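Local structure of reducing end xylose-releasing exo-oligoxylanase (Bacillus halodurans, 1WU4) at residues L137-S141 and Y154-R159; L162-H167 and E214-W219; H199-E205 and A223-Y229. The protein hydrolyses xylooligosaccharides of three or more units, releasing xylose from their reducing ends with inversion of anomeric configuration. The protein carries 1 engineered substitution. One frame throughout, in Å; residues are numbered along the deposited sequence.

Interaction 1: residues L137-S141 and Y154-R159; sequences LFFAS and YSEQAR
Leu137 O accepts the helical bond from Ser141 N at 2.9 Å and also has Tyr154 CB against it, at 3.3 Å from that oxygen. The residues belong to helices 127-144 and 154-167, consecutive in the chain and antiparallel at 158° between the short segments: a helical hairpin in the (alpha/alpha)6 barrel of family 8 glycoside hydrolases. No hydrogen bond links the two segments; two CH-pi contacts, with one methyl from each helix, join them. Ala140 CB sits over the centre of one face of the Tyr154 ring, 3.9 Å from its centroid, while Leu137 CD2 meets the edge of the same ring at Tyr154 CD1. Beyond this contact, Tyr154 OH bonds to Asp89 and Lys85, fixing the far end of the ring on helix 85-99. The second methyl, Ala158 CB, stands 3.6 Å from the centroid of the Phe138 ring, only 8° off its normal. Phe138 starts out away from helix 154-167, yet with CG anti to the carbonyl carbon (chi1 -81°) its ring swings back to Ala158. Its edge, at Phe138 CE1, abuts the aliphatic Arg159 CG at 3.9 Å. Leu137 CB also rests on Ala158 CB. The serines at the loop end share a carboxylate, Ser141 OG and Ser155 OG each bonding to a different oxygen of Asp146, with Ser141 OG 3.4 Å from Ser155 CB.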
loop_
_atom_site.group_PDB
_atom_site.type_symbol
_atom_site.label_atom_id
_atom_site.label_comp_id
_atom_site.label_asym_id
_atom_site.label_seq_id
_atom_site.Cartn_x
_atom_site.Cartn_y
_atom_site.Cartn_z
ATOM N N LEU A 137 -1.335 9.297 9.000
ATOM C CA LEU A 137 -1.595 10.175 10.136
ATOM C C LEU A 137 -0.306 10.839 10.627
ATOM O O LEU A 137 -0.317 12.020 10.981
ATOM C CB LEU A 137 -2.265 9.391 11.268
ATOM C CG LEU A 137 -3.731 9.020 11.017
ATOM C CD1 LEU A 137 -4.164 7.942 11.993
ATOM C CD2 LEU A 137 -4.612 10.255 11.160
ATOM N N PHE A 138 0.804 10.101 10.660
ATOM C CA PHE A 138 2.069 10.704 11.079
ATOM C C PHE A 138 2.434 11.795 10.074
ATOM O O PHE A 138 2.860 12.883 10.455
ATOM C CB PHE A 138 3.210 9.677 11.130
ATOM C CG PHE A 138 3.239 8.840 12.384
ATOM C CD1 PHE A 138 3.257 9.438 13.644
ATOM C CD2 PHE A 138 3.290 7.453 12.303
ATOM C CE1 PHE A 138 3.324 8.661 14.801
ATOM C CE2 PHE A 138 3.357 6.669 13.454
ATOM C CZ PHE A 138 3.374 7.274 14.706
ATOM N N PHE A 139 2.276 11.502 8.785
ATOM C CA PHE A 139 2.592 12.489 7.757
ATOM C C PHE A 139 1.697 13.723 7.891
ATOM O O PHE A 139 2.164 14.852 7.736
ATOM C CB PHE A 139 2.436 11.892 6.351
ATOM C CG PHE A 139 3.525 10.916 5.964
ATOM C CD1 PHE A 139 4.688 10.784 6.719
ATOM C CD2 PHE A 139 3.392 10.153 4.808
ATOM C CE1 PHE A 139 5.703 9.903 6.320
ATOM C CE2 PHE A 139 4.397 9.274 4.402
ATOM C CZ PHE A 139 5.554 9.150 5.158
ATOM N N ALA A 140 0.416 13.507 8.185
ATOM C CA ALA A 140 -0.520 14.615 8.351
ATOM C C ALA A 140 -0.070 15.497 9.515
ATOM O O ALA A 140 -0.066 16.724 9.422
ATOM C CB ALA A 140 -1.921 14.079 8.611
ATOM N N SER A 141 0.305 14.864 10.621
ATOM C CA SER A 141 0.767 15.600 11.789
ATOM C C SER A 141 1.980 16.453 11.438
ATOM O O SER A 141 2.075 17.617 11.830
ATOM C CB SER A 141 1.140 14.628 12.909
ATOM O OG SER A 141 1.667 15.320 14.032
ATOM N N TYR A 154 -3.863 13.983 14.884
ATOM C CA TYR A 154 -3.166 12.980 14.077
ATOM C C TYR A 154 -2.107 12.086 14.714
ATOM O O TYR A 154 -2.258 10.864 14.715
ATOM C CB TYR A 154 -2.547 13.643 12.844
ATOM C CG TYR A 154 -3.471 14.566 12.081
ATOM C CD1 TYR A 154 -4.676 14.109 11.544
ATOM C CD2 TYR A 154 -3.124 15.900 11.880
ATOM C CE1 TYR A 154 -5.515 14.968 10.821
ATOM C CE2 TYR A 154 -3.949 16.762 11.165
ATOM C CZ TYR A 154 -5.138 16.293 10.638
ATOM O OH TYR A 154 -5.942 17.154 9.924
ATOM N N SER A 155 -1.036 12.676 15.237
ATOM C CA SER A 155 0.035 11.869 15.815
ATOM C C SER A 155 -0.410 11.004 16.990
ATOM O O SER A 155 0.080 9.887 17.155
ATOM C CB SER A 155 1.219 12.749 16.231
ATOM O OG SER A 155 0.923 13.516 17.381
ATOM N N GLU A 156 -1.333 11.510 17.807
ATOM C CA GLU A 156 -1.822 10.732 18.941
ATOM C C GLU A 156 -2.640 9.551 18.431
ATOM O O GLU A 156 -2.590 8.456 18.991
ATOM C CB GLU A 156 -2.694 11.587 19.861
ATOM C CG GLU A 156 -1.978 12.758 20.497
ATOM C CD GLU A 156 -2.832 13.434 21.542
ATOM O OE1 GLU A 156 -2.929 12.893 22.662
ATOM O OE2 GLU A 156 -3.416 14.494 21.237
ATOM N N GLN A 157 -3.402 9.783 17.366
ATOM C CA GLN A 157 -4.219 8.732 16.776
ATOM C C GLN A 157 -3.310 7.634 16.224
ATOM O O GLN A 157 -3.571 6.447 16.412
ATOM C CB GLN A 157 -5.081 9.304 15.647
ATOM C CG GLN A 157 -6.163 10.288 16.092
ATOM C CD GLN A 157 -7.219 9.646 16.973
ATOM O OE1 GLN A 157 -7.548 8.471 16.814
ATOM N NE2 GLN A 157 -7.773 10.424 17.899
ATOM N N ALA A 158 -2.238 8.046 15.551
ATOM C CA ALA A 158 -1.290 7.103 14.967
ATOM C C ALA A 158 -0.613 6.246 16.029
ATOM O O ALA A 158 -0.546 5.026 15.889
ATOM C CB ALA A 158 -0.240 7.850 14.161
ATOM N N ARG A 159 -0.115 6.879 17.086
ATOM C CA ARG A 159 0.563 6.139 18.150
ATOM C C ARG A 159 -0.392 5.213 18.886
ATOM O O ARG A 159 -0.027 4.101 19.264
ATOM C CB ARG A 159 1.228 7.103 19.137
ATOM C CG ARG A 159 2.392 7.887 18.537
ATOM C CD ARG A 159 3.227 8.574 19.613
ATOM N NE ARG A 159 2.468 9.576 20.355
ATOM C CZ ARG A 159 2.307 10.837 19.964
ATOM N NH1 ARG A 159 2.855 11.263 18.834
ATOM N NH2 ARG A 159 1.590 11.673 20.703
#

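Interaction 2: residues L162-H167 and E214-W219; sequences LHTCVH and EDRVFW
The His167 ring carries Val166 CG1 on one face, near its rim, and presents its NE2 edge to the Asp215 carboxylate. Ring and carboxylate are nearly coplanar, 25° apart, and His167 NE2 donates to Asp215 OD1 at 2.7 Å through the syn lone pair, with an N-H...O angle of 162°. The Phe218 ring receives the same Val166 CG1 over its centre, 4.2 Å from the centroid, a CH-pi contact. With Val166 CG1 set anti to the backbone N (chi1 177°), the other methyl, Val166 CG2, reaches Phe218 CE2 and also approaches Trp219 CZ2 at 3.5 Å. Val166, in the last turn of helix 154-167, thus packs against Phe218 and Trp219 at the start of helix 216-233, both helices of the (alpha/alpha)6 barrel. Trp219 in turn takes Phe218 CD2 over one face, and Leu162 CD2 touches Trp219 CZ2 at 3.9 Å. A water in the plane of the His163 ring links the polar groups: it lies 2.8 Å from His163 ND1 and donates to Glu214 OE2 and Asp215 OD2, so both Asp215 oxygens are engaged. Outside the contact, His167 ND1 bonds to Glu170, which fixes the ring from its other nitrogen.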
loop_
_atom_site.group_PDB
_atom_site.type_symbol
_atom_site.label_atom_id
_atom_site.label_comp_id
_atom_site.label_asym_id
_atom_site.label_seq_id
_atom_site.Cartn_x
_atom_site.Cartn_y
_atom_site.Cartn_z
ATOM N N LEU A 162 -1.088 2.153 16.577
ATOM C CA LEU A 162 0.039 1.234 16.534
ATOM C C LEU A 162 0.236 0.526 17.871
ATOM O O LEU A 162 0.745 -0.594 17.918
ATOM C CB LEU A 162 1.310 1.966 16.105
ATOM C CG LEU A 162 1.306 2.421 14.641
ATOM C CD1 LEU A 162 2.634 3.075 14.311
ATOM C CD2 LEU A 162 1.048 1.228 13.727
ATOM N N HIS A 163 -0.172 1.169 18.961
ATOM C CA HIS A 163 -0.063 0.532 20.267
ATOM C C HIS A 163 -0.964 -0.705 20.253
ATOM O O HIS A 163 -0.568 -1.789 20.675
ATOM C CB HIS A 163 -0.528 1.474 21.378
ATOM C CG HIS A 163 -0.770 0.780 22.683
ATOM N ND1 HIS A 163 0.254 0.317 23.480
ATOM C CD2 HIS A 163 -1.920 0.406 23.293
ATOM C CE1 HIS A 163 -0.253 -0.315 24.523
ATOM N NE2 HIS A 163 -1.570 -0.276 24.433
ATOM N N THR A 164 -2.189 -0.528 19.767
ATOM C CA THR A 164 -3.143 -1.627 19.691
ATOM C C THR A 164 -2.607 -2.742 18.793
ATOM O O THR A 164 -2.664 -3.919 19.147
ATOM C CB THR A 164 -4.494 -1.139 19.133
ATOM O OG1 THR A 164 -4.966 -0.046 19.931
ATOM C CG2 THR A 164 -5.522 -2.261 19.157
ATOM N N CYS A 165 -2.081 -2.361 17.632
ATOM C CA CYS A 165 -1.541 -3.329 16.681
ATOM C C CYS A 165 -0.482 -4.246 17.281
ATOM O O CYS A 165 -0.383 -5.409 16.900
ATOM C CB CYS A 165 -0.946 -2.606 15.472
ATOM S SG CYS A 165 -2.157 -1.763 14.430
ATOM N N VAL A 166 0.300 -3.722 18.218
ATOM C CA VAL A 166 1.361 -4.505 18.840
ATOM C C VAL A 166 0.977 -5.172 20.159
ATOM O O VAL A 166 1.361 -6.316 20.416
ATOM C CB VAL A 166 2.610 -3.620 19.101
ATOM C CG1 VAL A 166 3.691 -4.424 19.812
ATOM C CG2 VAL A 166 3.140 -3.071 17.790
ATOM N N HIS A 167 0.199 -4.469 20.977
ATOM C CA HIS A 167 -0.164 -4.960 22.304
ATOM C C HIS A 167 -1.551 -5.539 22.548
ATOM O O HIS A 167 -1.817 -6.037 23.644
ATOM C CB HIS A 167 0.086 -3.840 23.314
ATOM C CG HIS A 167 1.522 -3.432 23.405
ATOM N ND1 HIS A 167 2.430 -4.083 24.211
ATOM C CD2 HIS A 167 2.218 -2.470 22.754
ATOM C CE1 HIS A 167 3.624 -3.541 24.054
ATOM N NE2 HIS A 167 3.524 -2.562 23.174
ATOM N N GLU A 214 8.217 2.764 23.720
ATOM C CA GLU A 214 8.284 1.386 24.190
ATOM C C GLU A 214 8.236 0.359 23.057
ATOM O O GLU A 214 8.564 -0.810 23.265
ATOM C CB GLU A 214 7.151 1.105 25.183
ATOM C CG GLU A 214 5.794 0.908 24.533
ATOM C CD GLU A 214 4.712 0.544 25.528
ATOM O OE1 GLU A 214 4.978 -0.283 26.426
ATOM O OE2 GLU A 214 3.588 1.075 25.404
ATOM N N ASP A 215 7.828 0.787 21.864
ATOM C CA ASP A 215 7.742 -0.128 20.727
ATOM C C ASP A 215 8.713 0.196 19.603
ATOM O O ASP A 215 8.682 -0.455 18.560
ATOM C CB ASP A 215 6.329 -0.131 20.130
ATOM C CG ASP A 215 5.280 -0.612 21.100
ATOM O OD1 ASP A 215 5.610 -1.397 22.017
ATOM O OD2 ASP A 215 4.106 -0.217 20.931
ATOM N N ARG A 216 9.578 1.185 19.795
ATOM C CA ARG A 216 10.495 1.549 18.724
ATOM C C ARG A 216 11.496 0.466 18.348
ATOM O O ARG A 216 11.845 0.334 17.173
ATOM C CB ARG A 216 11.191 2.872 19.051
ATOM C CG ARG A 216 10.194 4.019 18.992
ATOM C CD ARG A 216 10.800 5.382 19.234
ATOM N NE ARG A 216 9.743 6.389 19.239
ATOM C CZ ARG A 216 9.930 7.686 19.458
ATOM N NH1 ARG A 216 11.146 8.161 19.693
ATOM N NH2 ARG A 216 8.889 8.506 19.451
ATOM N N VAL A 217 11.944 -0.316 19.324
ATOM C CA VAL A 217 12.870 -1.400 19.025
ATOM C C VAL A 217 12.098 -2.466 18.246
ATOM O O VAL A 217 12.592 -2.999 17.252
ATOM C CB VAL A 217 13.461 -2.010 20.313
ATOM C CG1 VAL A 217 14.243 -3.277 19.982
ATOM C CG2 VAL A 217 14.376 -0.993 20.987
ATOM N N PHE A 218 10.877 -2.760 18.690
ATOM C CA PHE A 218 10.034 -3.740 18.010
ATOM C C PHE A 218 9.860 -3.381 16.535
ATOM O O PHE A 218 10.013 -4.231 15.660
ATOM C CB PHE A 218 8.646 -3.808 18.654
ATOM C CG PHE A 218 7.648 -4.585 17.842
ATOM C CD1 PHE A 218 7.596 -5.973 17.914
ATOM C CD2 PHE A 218 6.795 -3.925 16.959
ATOM C CE1 PHE A 218 6.706 -6.693 17.115
ATOM C CE2 PHE A 218 5.908 -4.633 16.158
ATOM C CZ PHE A 218 5.863 -6.016 16.235
ATOM N N TRP A 219 9.526 -2.126 16.254
ATOM C CA TRP A 219 9.320 -1.717 14.869
ATOM C C TRP A 219 10.574 -1.855 14.013
ATOM O O TRP A 219 10.485 -2.161 12.825
ATOM C CB TRP A 219 8.751 -0.297 14.815
ATOM C CG TRP A 219 7.287 -0.280 15.186
ATOM C CD1 TRP A 219 6.712 0.345 16.258
ATOM C CD2 TRP A 219 6.228 -0.964 14.505
ATOM N NE1 TRP A 219 5.357 0.088 16.286
ATOM C CE2 TRP A 219 5.036 -0.714 15.220
ATOM C CE3 TRP A 219 6.171 -1.768 13.356
ATOM C CZ2 TRP A 219 3.800 -1.239 14.825
ATOM C CZ3 TRP A 219 4.941 -2.290 12.964
ATOM C CH2 TRP A 219 3.772 -2.022 13.697
HETATM O O HOH W 1 2.824 1.215 22.891
#

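Interaction 3: residues H199-E205 and A223-Y229; sequences HLPHFYE and AEASREY
His199 CB lies against Ser226, 3.8 Å from Ser226 OG, and each further atom of its ring finds a partner on helix 216-233. His199 ND1 makes the hydrogen bond, 2.7 Å to Ser226 OG, which sits at the ring edge near its plane. CE1 and CD2 pass along Tyr229 CD2, and the tip atom, His199 NE2, is 3.3 Å from Tyr229 CE2 while bonding to Ser194 OG outside the contact. Tyr229 CD2 stands over one face of the imidazole, toward its rim, and the two rings meet obliquely. The chi1 of -68° sets the His199 ring beside its own backbone N, where both partners can meet it. Ser226 OG is also crowded at 3.3 Å by Tyr204 CE2, in the plane of that ring, whose hydroxyl is held by Leu200 N and Glu131.

Here helices 201-210 and 216-233 run antiparallel, at 170° between the short segments, as neighbouring helices in the (alpha/alpha)6 barrel. Their closest backbone approach brings Pro201 to Ala223, where Pro201 CB lies 3.5 Å from Ala223 O.

Pro201 CB also covers one face of the Arg227 guanidinium, 3.8 Å from Arg227 CZ. Arg227 NH1 forms a salt bridge with Glu205 OE2 at 3.0 Å, approaching from 59° above the carboxylate plane, and NH2 adds a weak bond to the same oxygen as well as a salt bridge to Asp274. An alanine in place of this arginine would remove the guanidinium and is likely to leave the Glu205 and Asp274 carboxylates without their shared counter-charge and Pro201 CB without its flat cover. The side chain of His199 lies about 10 Å from that of Asp263, the probable proton acceptor.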
loop_
_atom_site.group_PDB
_atom_site.type_symbol
_atom_site.label_atom_id
_atom_site.label_comp_id
_atom_site.label_asym_id
_atom_site.label_seq_id
_atom_site.Cartn_x
_atom_site.Cartn_y
_atom_site.Cartn_z
ATOM N N HIS A 199 3.589 -6.442 3.762
ATOM C CA HIS A 199 4.867 -6.094 4.368
ATOM C C HIS A 199 5.456 -4.796 3.849
ATOM O O HIS A 199 5.819 -4.683 2.677
ATOM C CB HIS A 199 5.844 -7.256 4.189
ATOM C CG HIS A 199 5.465 -8.466 4.982
ATOM N ND1 HIS A 199 6.059 -8.782 6.185
ATOM C CD2 HIS A 199 4.484 -9.379 4.796
ATOM C CE1 HIS A 199 5.456 -9.836 6.707
ATOM N NE2 HIS A 199 4.497 -10.217 5.884
ATOM N N LEU A 200 5.553 -3.820 4.746
ATOM C CA LEU A 200 6.065 -2.498 4.413
ATOM C C LEU A 200 7.217 -2.141 5.348
ATOM O O LEU A 200 7.068 -1.319 6.258
ATOM C CB LEU A 200 4.937 -1.474 4.556
ATOM C CG LEU A 200 3.637 -1.814 3.817
ATOM C CD1 LEU A 200 2.560 -0.804 4.194
ATOM C CD2 LEU A 200 3.870 -1.822 2.311
ATOM N N PRO A 201 8.395 -2.750 5.127
ATOM C CA PRO A 201 9.540 -2.459 5.992
ATOM C C PRO A 201 9.877 -0.979 6.073
ATOM O O PRO A 201 10.310 -0.494 7.121
ATOM C CB PRO A 201 10.666 -3.301 5.383
ATOM C CG PRO A 201 10.266 -3.443 3.947
ATOM C CD PRO A 201 8.774 -3.648 4.023
ATOM N N HIS A 202 9.672 -0.265 4.968
ATOM C CA HIS A 202 9.948 1.164 4.936
ATOM C C HIS A 202 8.998 1.937 5.852
ATOM O O HIS A 202 9.372 2.969 6.407
ATOM C CB HIS A 202 9.901 1.694 3.491
ATOM C CG HIS A 202 8.720 1.225 2.698
ATOM N ND1 HIS A 202 8.394 -0.107 2.563
ATOM C CD2 HIS A 202 7.809 1.912 1.968
ATOM C CE1 HIS A 202 7.332 -0.221 1.783
ATOM N NE2 HIS A 202 6.958 0.988 1.407
ATOM N N PHE A 203 7.776 1.439 6.019
ATOM C CA PHE A 203 6.819 2.077 6.920
ATOM C C PHE A 203 7.268 1.809 8.358
ATOM O O PHE A 203 7.266 2.707 9.201
ATOM C CB PHE A 203 5.413 1.491 6.731
ATOM C CG PHE A 203 4.633 2.086 5.585
ATOM C CD1 PHE A 203 5.239 2.357 4.360
ATOM C CD2 PHE A 203 3.269 2.335 5.722
ATOM C CE1 PHE A 203 4.499 2.866 3.287
ATOM C CE2 PHE A 203 2.522 2.841 4.658
ATOM C CZ PHE A 203 3.135 3.107 3.441
ATOM N N TYR A 204 7.669 0.570 8.633
ATOM C CA TYR A 204 8.089 0.200 9.983
ATOM C C TYR A 204 9.340 0.954 10.427
ATOM O O TYR A 204 9.500 1.245 11.610
ATOM C CB TYR A 204 8.303 -1.317 10.082
ATOM C CG TYR A 204 7.188 -2.138 9.463
ATOM C CD1 TYR A 204 5.888 -1.629 9.353
ATOM C CD2 TYR A 204 7.444 -3.396 8.924
ATOM C CE1 TYR A 204 4.885 -2.345 8.707
ATOM C CE2 TYR A 204 6.445 -4.123 8.279
ATOM C CZ TYR A 204 5.170 -3.586 8.167
ATOM O OH TYR A 204 4.205 -4.268 7.462
ATOM N N GLU A 205 10.225 1.269 9.486
ATOM C CA GLU A 205 11.431 2.027 9.815
ATOM C C GLU A 205 10.999 3.367 10.403
ATOM O O GLU A 205 11.571 3.856 11.377
ATOM C CB GLU A 205 12.264 2.277 8.556
ATOM C CG GLU A 205 12.815 1.022 7.913
ATOM C CD GLU A 205 14.112 0.564 8.544
ATOM O OE1 GLU A 205 14.219 0.590 9.790
ATOM O OE2 GLU A 205 15.021 0.168 7.788
ATOM N N ALA A 223 10.809 -4.286 10.688
ATOM C CA ALA A 223 11.322 -3.891 9.379
ATOM C C ALA A 223 12.292 -4.954 8.861
ATOM O O ALA A 223 12.195 -5.395 7.714
ATOM C CB ALA A 223 12.024 -2.542 9.473
ATOM N N GLU A 224 13.218 -5.369 9.721
ATOM C CA GLU A 224 14.207 -6.379 9.358
ATOM C C GLU A 224 13.532 -7.719 9.073
ATOM O O GLU A 224 13.870 -8.399 8.103
ATOM C CB GLU A 224 15.231 -6.534 10.488
ATOM C CG GLU A 224 16.283 -7.619 10.266
ATOM C CD GLU A 224 17.003 -7.487 8.938
ATOM O OE1 GLU A 224 17.220 -6.341 8.488
ATOM O OE2 GLU A 224 17.365 -8.529 8.350
ATOM N N ALA A 225 12.572 -8.096 9.913
ATOM C CA ALA A 225 11.853 -9.353 9.733
ATOM C C ALA A 225 11.114 -9.375 8.397
ATOM O O ALA A 225 11.110 -10.388 7.694
ATOM C CB ALA A 225 10.869 -9.568 10.881
ATOM N N SER A 226 10.481 -8.262 8.044
ATOM C CA SER A 226 9.752 -8.200 6.784
ATOM C C SER A 226 10.675 -8.283 5.573
ATOM O O SER A 226 10.332 -8.916 4.575
ATOM C CB SER A 226 8.908 -6.928 6.708
ATOM O OG SER A 226 7.739 -7.064 7.499
ATOM N N ARG A 227 11.840 -7.649 5.652
ATOM C CA ARG A 227 12.773 -7.702 4.534
ATOM C C ARG A 227 13.252 -9.136 4.319
ATOM O O ARG A 227 13.378 -9.597 3.184
ATOM C CB ARG A 227 13.963 -6.762 4.773
ATOM C CG ARG A 227 13.571 -5.283 4.764
ATOM C CD ARG A 227 14.751 -4.381 4.418
ATOM N NE ARG A 227 14.347 -2.984 4.257
ATOM C CZ ARG A 227 14.261 -2.108 5.251
ATOM N NH1 ARG A 227 14.555 -2.476 6.491
ATOM N NH2 ARG A 227 13.873 -0.862 5.009
ATOM N N GLU A 228 13.500 -9.853 5.409
ATOM C CA GLU A 228 13.944 -11.234 5.291
ATOM C C GLU A 228 12.812 -12.134 4.806
ATOM O O GLU A 228 13.037 -13.075 4.044
ATOM C CB GLU A 228 14.483 -11.740 6.631
ATOM C CG GLU A 228 15.845 -11.168 6.983
ATOM C CD GLU A 228 16.876 -11.442 5.900
ATOM O OE1 GLU A 228 17.130 -12.629 5.607
ATOM O OE2 GLU A 228 17.428 -10.473 5.338
ATOM N N TYR A 229 11.590 -11.832 5.235
ATOM C CA TYR A 229 10.426 -12.619 4.850
ATOM C C TYR A 229 10.185 -12.539 3.345
ATOM O O TYR A 229 9.882 -13.544 2.703
ATOM C CB TYR A 229 9.192 -12.119 5.607
ATOM C CG TYR A 229 7.927 -12.908 5.354
ATOM C CD1 TYR A 229 7.810 -14.239 5.762
ATOM C CD2 TYR A 229 6.831 -12.312 4.732
ATOM C CE1 TYR A 229 6.631 -14.953 5.560
ATOM C CE2 TYR A 229 5.649 -13.015 4.524
ATOM C CZ TYR A 229 5.555 -14.332 4.942
ATOM O OH TYR A 229 4.381 -15.018 4.749
#

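Overall arrangement
From the N terminus, helix 127-144 enters interaction 1, which closes the short loop to helix 154-167 before anything else opens. The latter helix continues into interaction 2, which closes a long excursion: its second half, 214-219, begins after 46 intervening residues. Within that interval falls 199-205, the first half of interaction 3, which closes the 17-residue connection to 223-229; as this partner comes only after 214-219, interactions 2 and 3 cross along the chain. Helix 154-167 is common to interactions 1 and 2, which touch where Phe138 packs on Leu162; helix 216-233 is common to 2 and 3, which meet at Trp219 and Tyr204. Together they tie four helices of the barrel.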